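Long-range contacts in beta-xylosidase (Uncultured organism, PDB 4MLG), which probably releases xylose from the non-reducing ends of xylan-derived oligosaccharides, using a family 43 five-bladed beta-propeller fold that holds calcium: residues Q82-D87 against Y133-C138; Y96-L101 against F108-A113; G152-G157 against R220-S225. All coordinates share one frame; numbering follows the deposited sequence.

Contact 1 (Q82-D87 against Y133-C138); sequences QLWDSD and YSMDPC. With CA (calcium ion), chain M.
D85 and D136 meet beside the calcium ion at the heart of the propeller, where the two segments run in nearly the same direction without a hydrogen bond between them. The aliphatic CB of D85, rather than its carboxylate, lies against D136 OD1 at 3.3 Å, and the two carboxylate planes stand 83° apart. With CG anti to the backbone N (chi1 174°), D85 sends OD2 to the calcium at 2.4 Å; a carboxylate suits a place where an anionic oxygen binds the metal, and H274 is the second protein ligand. D136 OD2 accepts a hydrogen bond from A224 N instead. The close-packed end lies next to this pair. P137 rests CD on D85 O, while D87 lays CB on P137 O and OD2 against C138 CA (3.3 Å). Both D87 oxygens are tied down nearby, OD2 by I139 N and OD1 by H19 NE2, which satisfies a buried acid. At the other end the contact thins to one methyl at a ring edge, and W84 is partly open to solvent while M135 is buried: CE of M135 lies near the indole plane, 3.5 Å from W84 CE3. NE1 of W84 donates to F46 O. The contact sets strand 81-91, first of its blade, beside the loop entering strand 138-141 of the next, with P100 (strand 94-102) and W226 (strand 223-230) packed against it.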
# COMPACT_ATOMS: atom_id res chain seq x y z
N GLN A 82 -7.51 13.14 -1.08
CA GLN A 82 -6.47 14.11 -0.74
C GLN A 82 -5.29 14.18 -1.72
O GLN A 82 -4.32 13.44 -1.60
CB GLN A 82 -5.96 13.88 0.69
CG GLN A 82 -7.03 14.09 1.76
CD GLN A 82 -6.63 13.56 3.12
OE1 GLN A 82 -6.35 12.37 3.27
NE2 GLN A 82 -6.58 14.44 4.11
N LEU A 83 -5.40 15.09 -2.69
CA LEU A 83 -4.30 15.41 -3.59
C LEU A 83 -3.42 16.48 -2.96
O LEU A 83 -3.78 17.65 -2.94
CB LEU A 83 -4.82 15.94 -4.92
CG LEU A 83 -5.16 14.93 -6.02
CD1 LEU A 83 -5.62 15.67 -7.27
CD2 LEU A 83 -3.96 14.05 -6.32
N TRP A 84 -2.26 16.07 -2.44
CA TRP A 84 -1.38 17.02 -1.75
C TRP A 84 -0.31 17.60 -2.68
O TRP A 84 -0.48 17.60 -3.90
CB TRP A 84 -0.79 16.39 -0.49
CG TRP A 84 -1.80 16.25 0.63
CD1 TRP A 84 -3.14 16.50 0.56
CD2 TRP A 84 -1.55 15.84 1.98
NE1 TRP A 84 -3.74 16.27 1.77
CE2 TRP A 84 -2.78 15.86 2.66
CE3 TRP A 84 -0.40 15.45 2.68
CZ2 TRP A 84 -2.90 15.52 4.01
CZ3 TRP A 84 -0.52 15.10 4.02
CH2 TRP A 84 -1.76 15.14 4.67
N ASP A 85 0.78 18.09 -2.10
CA ASP A 85 1.82 18.79 -2.86
C ASP A 85 2.45 17.96 -3.97
O ASP A 85 3.08 16.93 -3.70
CB ASP A 85 2.91 19.29 -1.91
CG ASP A 85 4.09 19.91 -2.65
OD1 ASP A 85 3.86 20.67 -3.61
OD2 ASP A 85 5.24 19.63 -2.26
N SER A 86 2.30 18.41 -5.21
CA SER A 86 2.85 17.71 -6.37
C SER A 86 4.07 18.42 -6.96
O SER A 86 4.43 19.51 -6.52
CB SER A 86 1.78 17.56 -7.44
OG SER A 86 1.30 18.83 -7.86
N ASP A 87 4.69 17.79 -7.95
CA ASP A 87 5.82 18.39 -8.66
C ASP A 87 5.89 17.86 -10.09
O ASP A 87 5.40 16.77 -10.38
CB ASP A 87 7.13 18.13 -7.91
CG ASP A 87 8.29 18.95 -8.45
OD1 ASP A 87 8.04 19.90 -9.22
OD2 ASP A 87 9.45 18.65 -8.10
N TYR A 133 5.67 5.63 -1.23
CA TYR A 133 4.99 5.88 0.03
C TYR A 133 5.19 7.33 0.47
O TYR A 133 5.96 8.07 -0.14
CB TYR A 133 5.47 4.91 1.11
CG TYR A 133 6.94 5.03 1.48
CD1 TYR A 133 7.33 5.78 2.58
CD2 TYR A 133 7.92 4.39 0.74
CE1 TYR A 133 8.66 5.89 2.93
CE2 TYR A 133 9.26 4.50 1.08
CZ TYR A 133 9.62 5.25 2.18
OH TYR A 133 10.95 5.36 2.53
N SER A 134 4.48 7.72 1.53
CA SER A 134 4.52 9.10 2.03
C SER A 134 4.11 10.11 0.95
O SER A 134 3.40 9.76 0.01
CB SER A 134 5.89 9.45 2.62
OG SER A 134 5.85 10.69 3.29
N MET A 135 4.56 11.35 1.09
CA MET A 135 4.11 12.42 0.20
C MET A 135 5.15 13.52 -0.04
O MET A 135 6.34 13.33 0.21
CB MET A 135 2.82 13.03 0.75
CG MET A 135 2.75 13.05 2.26
SD MET A 135 4.01 14.09 3.03
CE MET A 135 3.08 15.60 3.29
N ASP A 136 4.67 14.66 -0.52
CA ASP A 136 5.52 15.81 -0.87
C ASP A 136 6.73 15.46 -1.74
O ASP A 136 7.87 15.66 -1.32
CB ASP A 136 5.97 16.55 0.39
CG ASP A 136 4.88 17.41 0.99
OD1 ASP A 136 3.71 17.27 0.57
OD2 ASP A 136 5.18 18.22 1.89
N PRO A 137 6.49 14.95 -2.95
CA PRO A 137 7.61 14.60 -3.82
C PRO A 137 8.22 15.82 -4.49
O PRO A 137 7.53 16.80 -4.77
CB PRO A 137 6.95 13.71 -4.88
CG PRO A 137 5.57 14.23 -4.98
CD PRO A 137 5.19 14.63 -3.58
N CYS A 138 9.53 15.76 -4.72
CA CYS A 138 10.25 16.79 -5.46
C CYS A 138 11.11 16.11 -6.52
O CYS A 138 11.93 15.25 -6.20
CB CYS A 138 11.12 17.61 -4.52
SG CYS A 138 12.37 18.63 -5.34
CA CA M . 7.06 20.93 -2.99

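Contact 2 (Y96-L101 against F108-A113); sequences YMYFPL and FRIGVA
F99 lies flat over G111 in an antiparallel beta hairpin, the two middle strands of a propeller blade. Its CG sits between the backbone N and the carbonyl carbon (chi1 58°), which swings the ring across to the partner strand; G111 CA then stands 3.9 Å from the ring centroid, 21° off the normal, a CH-pi contact. Glycine suits the site because it lets the ring settle directly on the backbone. A113, a small residue, adds its CB at 4.0 Å from F99 CE2 and also meets M97 CB. On the face carrying Y98, P100, I110 and V112, Y98 and V112 lie side by side, CE1 to CG2 3.6 Å, and I110 CG2 reaches the Y98 ring edge. Nearer the turn, F108 presents a ring edge to the backbone at L101, with CD1 3.5 Å from L101 N. R109 leads away: its guanidinium binds S132 O and forms a salt bridge to D103 of the second subunit. P100 offers no N-H, and fits because it occupies a non-hydrogen-bonded pair with I110. Six backbone bonds join the strands; in the one nearest the turn, R109 N approaches L101 O at 2.9 Å from 48° above the carbonyl plane.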
# COMPACT_ATOMS: atom_id res chain seq x y z
N TYR A 96 6.10 15.01 -16.77
CA TYR A 96 5.65 14.02 -15.80
C TYR A 96 5.26 14.68 -14.48
O TYR A 96 6.11 15.23 -13.78
CB TYR A 96 6.73 12.97 -15.55
CG TYR A 96 7.08 12.15 -16.78
CD1 TYR A 96 6.43 10.95 -17.04
CD2 TYR A 96 8.05 12.58 -17.68
CE1 TYR A 96 6.73 10.20 -18.16
CE2 TYR A 96 8.36 11.84 -18.80
CZ TYR A 96 7.70 10.65 -19.03
OH TYR A 96 8.01 9.90 -20.14
N MET A 97 3.98 14.62 -14.14
CA MET A 97 3.49 15.16 -12.88
C MET A 97 3.47 14.08 -11.80
O MET A 97 2.86 13.03 -11.99
CB MET A 97 2.10 15.77 -13.03
CG MET A 97 1.47 16.19 -11.72
SD MET A 97 -0.17 16.92 -11.92
CE MET A 97 0.22 18.37 -12.88
N TYR A 98 4.13 14.34 -10.68
CA TYR A 98 4.16 13.39 -9.58
C TYR A 98 3.31 13.89 -8.41
O TYR A 98 3.67 14.85 -7.74
CB TYR A 98 5.60 13.13 -9.14
CG TYR A 98 6.43 12.42 -10.18
CD1 TYR A 98 6.61 11.05 -10.15
CD2 TYR A 98 7.03 13.14 -11.21
CE1 TYR A 98 7.38 10.40 -11.10
CE2 TYR A 98 7.80 12.50 -12.17
CZ TYR A 98 7.96 11.13 -12.11
OH TYR A 98 8.72 10.49 -13.06
N PHE A 99 2.19 13.22 -8.19
CA PHE A 99 1.25 13.63 -7.16
C PHE A 99 1.13 12.61 -6.03
O PHE A 99 1.14 11.41 -6.28
CB PHE A 99 -0.13 13.88 -7.78
CG PHE A 99 -0.71 12.68 -8.48
CD1 PHE A 99 -1.52 11.78 -7.80
CD2 PHE A 99 -0.46 12.46 -9.82
CE1 PHE A 99 -2.05 10.68 -8.44
CE2 PHE A 99 -0.99 11.36 -10.47
CZ PHE A 99 -1.78 10.47 -9.78
N PRO A 100 1.04 13.10 -4.79
CA PRO A 100 0.77 12.25 -3.63
C PRO A 100 -0.73 12.09 -3.44
O PRO A 100 -1.49 13.03 -3.67
CB PRO A 100 1.37 13.05 -2.48
CG PRO A 100 1.21 14.46 -2.89
CD PRO A 100 1.31 14.50 -4.40
N LEU A 101 -1.15 10.90 -3.02
CA LEU A 101 -2.57 10.61 -2.87
C LEU A 101 -2.76 9.33 -2.07
O LEU A 101 -2.14 8.30 -2.38
CB LEU A 101 -3.24 10.46 -4.24
CG LEU A 101 -4.75 10.23 -4.30
CD1 LEU A 101 -5.50 11.52 -4.01
CD2 LEU A 101 -5.14 9.68 -5.65
N PHE A 108 -0.78 6.72 1.86
CA PHE A 108 -0.23 7.68 0.91
C PHE A 108 0.68 7.02 -0.11
O PHE A 108 1.67 6.38 0.24
CB PHE A 108 0.48 8.84 1.62
CG PHE A 108 -0.32 10.11 1.65
CD1 PHE A 108 -0.61 10.78 0.47
CD2 PHE A 108 -0.77 10.64 2.85
CE1 PHE A 108 -1.35 11.96 0.49
CE2 PHE A 108 -1.50 11.81 2.88
CZ PHE A 108 -1.80 12.47 1.70
N ARG A 109 0.33 7.18 -1.39
CA ARG A 109 1.14 6.68 -2.49
C ARG A 109 1.45 7.85 -3.41
O ARG A 109 0.92 8.95 -3.24
CB ARG A 109 0.40 5.59 -3.25
CG ARG A 109 -0.02 4.39 -2.42
CD ARG A 109 1.19 3.63 -1.88
NE ARG A 109 0.82 2.33 -1.34
CZ ARG A 109 1.69 1.46 -0.82
NH1 ARG A 109 2.98 1.76 -0.77
NH2 ARG A 109 1.27 0.29 -0.36
N ILE A 110 2.30 7.60 -4.40
CA ILE A 110 2.65 8.63 -5.37
C ILE A 110 2.35 8.16 -6.79
O ILE A 110 2.85 7.12 -7.22
CB ILE A 110 4.13 9.04 -5.26
CG1 ILE A 110 4.40 9.66 -3.88
CG2 ILE A 110 4.51 10.02 -6.36
CD1 ILE A 110 5.84 10.06 -3.66
N GLY A 111 1.54 8.93 -7.51
CA GLY A 111 1.14 8.56 -8.86
C GLY A 111 1.77 9.44 -9.92
O GLY A 111 2.33 10.49 -9.61
N VAL A 112 1.66 9.01 -11.17
CA VAL A 112 2.24 9.75 -12.29
C VAL A 112 1.17 10.17 -13.30
O VAL A 112 0.35 9.36 -13.72
CB VAL A 112 3.32 8.92 -13.01
CG1 VAL A 112 3.85 9.68 -14.22
CG2 VAL A 112 4.44 8.57 -12.06
N ALA A 113 1.19 11.45 -13.67
CA ALA A 113 0.31 11.96 -14.71
C ALA A 113 1.16 12.59 -15.82
O ALA A 113 2.10 13.32 -15.54
CB ALA A 113 -0.66 12.98 -14.13

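Contact 3 (G152-G157 against R220-S225); sequences GGLWGG and RFFEAS
L154 and W155 meet the ring of F222 from two directions. CB of L154 lies over one face, 3.9 Å from the ring centroid in a CH-pi contact, and CD1 of the same leucine reaches F222 CD1 at 3.7 Å. W155 meets the ring at nearly a right angle: the CE1 and CZ edge of F222 points into the indole face, a T-shaped stack with planes at 85° and six-membered-ring centroids 5.0 Å apart. Broad and flat, tryptophan suits this outer position, closing over the phenylalanine while itself exposed. Next to the ring the backbones are joined by L154 N to F222 O, 2.8 Å long, and G153 CA adds a CH...O contact to the same oxygen. Alongside, F221 turns its ring edge to the G152 carbonyl, CZ to O 3.7 Å; glycine suits G152, whose backbone angles leave no good place for a CB and whose bare main chain lets the phenylalanine edge approach. In the next shell, R220 lays its bent chain by L154 CD1 while NH2 forms a salt bridge with D242, and G157 N bonds back to L154 O, tightening the turn that carries W155. F222 and E223 form a classic beta bulge opposite S239 of strand 233-239. The loop between strands 147-151 and 162-163 packs on the start of strand 223-230, beside 233-239, with E223 reaching D136 near the propeller centre.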
# COMPACT_ATOMS: atom_id res chain seq x y z
N GLY A 152 8.86 12.60 1.41
CA GLY A 152 8.79 12.40 2.84
C GLY A 152 7.98 13.49 3.53
O GLY A 152 7.89 14.61 3.03
N GLY A 153 7.38 13.14 4.67
CA GLY A 153 6.60 14.09 5.44
C GLY A 153 6.13 13.50 6.75
O GLY A 153 5.50 12.44 6.77
N LEU A 154 6.42 14.18 7.85
CA LEU A 154 6.06 13.69 9.18
C LEU A 154 4.56 13.71 9.46
O LEU A 154 3.80 14.40 8.77
CB LEU A 154 6.79 14.48 10.27
CG LEU A 154 8.29 14.23 10.41
CD1 LEU A 154 8.85 14.96 11.62
CD2 LEU A 154 8.58 12.74 10.49
N TRP A 155 4.16 12.95 10.47
CA TRP A 155 2.79 12.96 10.99
C TRP A 155 1.74 12.53 9.96
O TRP A 155 1.55 11.34 9.72
CB TRP A 155 2.45 14.33 11.59
CG TRP A 155 3.35 14.74 12.72
CD1 TRP A 155 4.38 14.01 13.26
CD2 TRP A 155 3.31 15.97 13.45
NE1 TRP A 155 4.98 14.71 14.28
CE2 TRP A 155 4.34 15.92 14.42
CE3 TRP A 155 2.51 17.11 13.39
CZ2 TRP A 155 4.58 16.97 15.31
CZ3 TRP A 155 2.75 18.15 14.27
CH2 TRP A 155 3.78 18.07 15.22
N GLY A 156 1.07 13.51 9.37
CA GLY A 156 0.04 13.23 8.38
C GLY A 156 0.60 12.62 7.11
O GLY A 156 -0.12 12.01 6.32
N GLY A 157 1.91 12.79 6.91
CA GLY A 157 2.58 12.27 5.73
C GLY A 157 2.96 10.81 5.85
O GLY A 157 3.48 10.22 4.90
N ARG A 220 15.25 19.97 12.26
CA ARG A 220 14.83 18.64 11.82
C ARG A 220 13.87 18.70 10.64
O ARG A 220 13.00 19.57 10.58
CB ARG A 220 14.19 17.89 13.00
CG ARG A 220 13.24 16.78 12.61
CD ARG A 220 11.88 16.97 13.26
NE ARG A 220 11.26 18.23 12.85
CZ ARG A 220 10.08 18.66 13.29
NH1 ARG A 220 9.38 17.94 14.15
NH2 ARG A 220 9.61 19.82 12.86
N PHE A 221 14.02 17.77 9.70
CA PHE A 221 13.14 17.69 8.55
C PHE A 221 11.71 17.33 8.94
O PHE A 221 11.49 16.43 9.76
CB PHE A 221 13.66 16.68 7.53
CG PHE A 221 12.76 16.48 6.35
CD1 PHE A 221 12.77 17.38 5.29
CD2 PHE A 221 11.88 15.41 6.30
CE1 PHE A 221 11.94 17.20 4.20
CE2 PHE A 221 11.04 15.23 5.21
CZ PHE A 221 11.07 16.12 4.16
N PHE A 222 10.74 18.03 8.36
CA PHE A 222 9.33 17.73 8.58
C PHE A 222 8.65 17.38 7.26
O PHE A 222 8.06 16.31 7.13
CB PHE A 222 8.62 18.90 9.26
CG PHE A 222 7.22 18.58 9.74
CD1 PHE A 222 7.01 18.09 11.02
CD2 PHE A 222 6.13 18.77 8.91
CE1 PHE A 222 5.73 17.79 11.46
CE2 PHE A 222 4.85 18.48 9.34
CZ PHE A 222 4.65 17.99 10.61
N GLU A 223 8.74 18.29 6.29
CA GLU A 223 8.11 18.09 4.99
C GLU A 223 8.62 19.11 3.97
O GLU A 223 9.57 19.85 4.23
CB GLU A 223 6.59 18.20 5.09
CG GLU A 223 6.10 19.59 5.46
CD GLU A 223 4.59 19.71 5.46
OE1 GLU A 223 3.91 18.66 5.43
OE2 GLU A 223 4.09 20.85 5.49
N ALA A 224 7.97 19.14 2.80
CA ALA A 224 8.26 20.11 1.74
C ALA A 224 9.69 20.05 1.20
O ALA A 224 10.40 21.06 1.19
CB ALA A 224 7.92 21.53 2.20
N SER A 225 10.11 18.87 0.75
CA SER A 225 11.44 18.71 0.17
C SER A 225 11.59 19.51 -1.12
O SER A 225 10.68 19.55 -1.95
CB SER A 225 11.73 17.23 -0.12
OG SER A 225 11.94 16.50 1.08

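How the contacts relate
Contact 2 is regular sheet within one blade, whereas contacts 1 and 3 join blade elements to loops around the propeller centre. All three are largely buried, with W84 in contact 1 and E223 in contact 3 partly exposed and W155 exposed. Chemistry follows place: contact 2 rests on paired backbone bonds, contact 3 on aromatic packing with a single backbone bond, and contact 1 on packing round buried carboxylates, one of which binds the metal, with no hydrogen bond between its segments. Contact 1 links the others. D87 O probably accepts from Y98 N, extending the hairpin's sheet, while M135 O does so from G152 N. Contacts 2 and 3 touch lightly, F108 against G156.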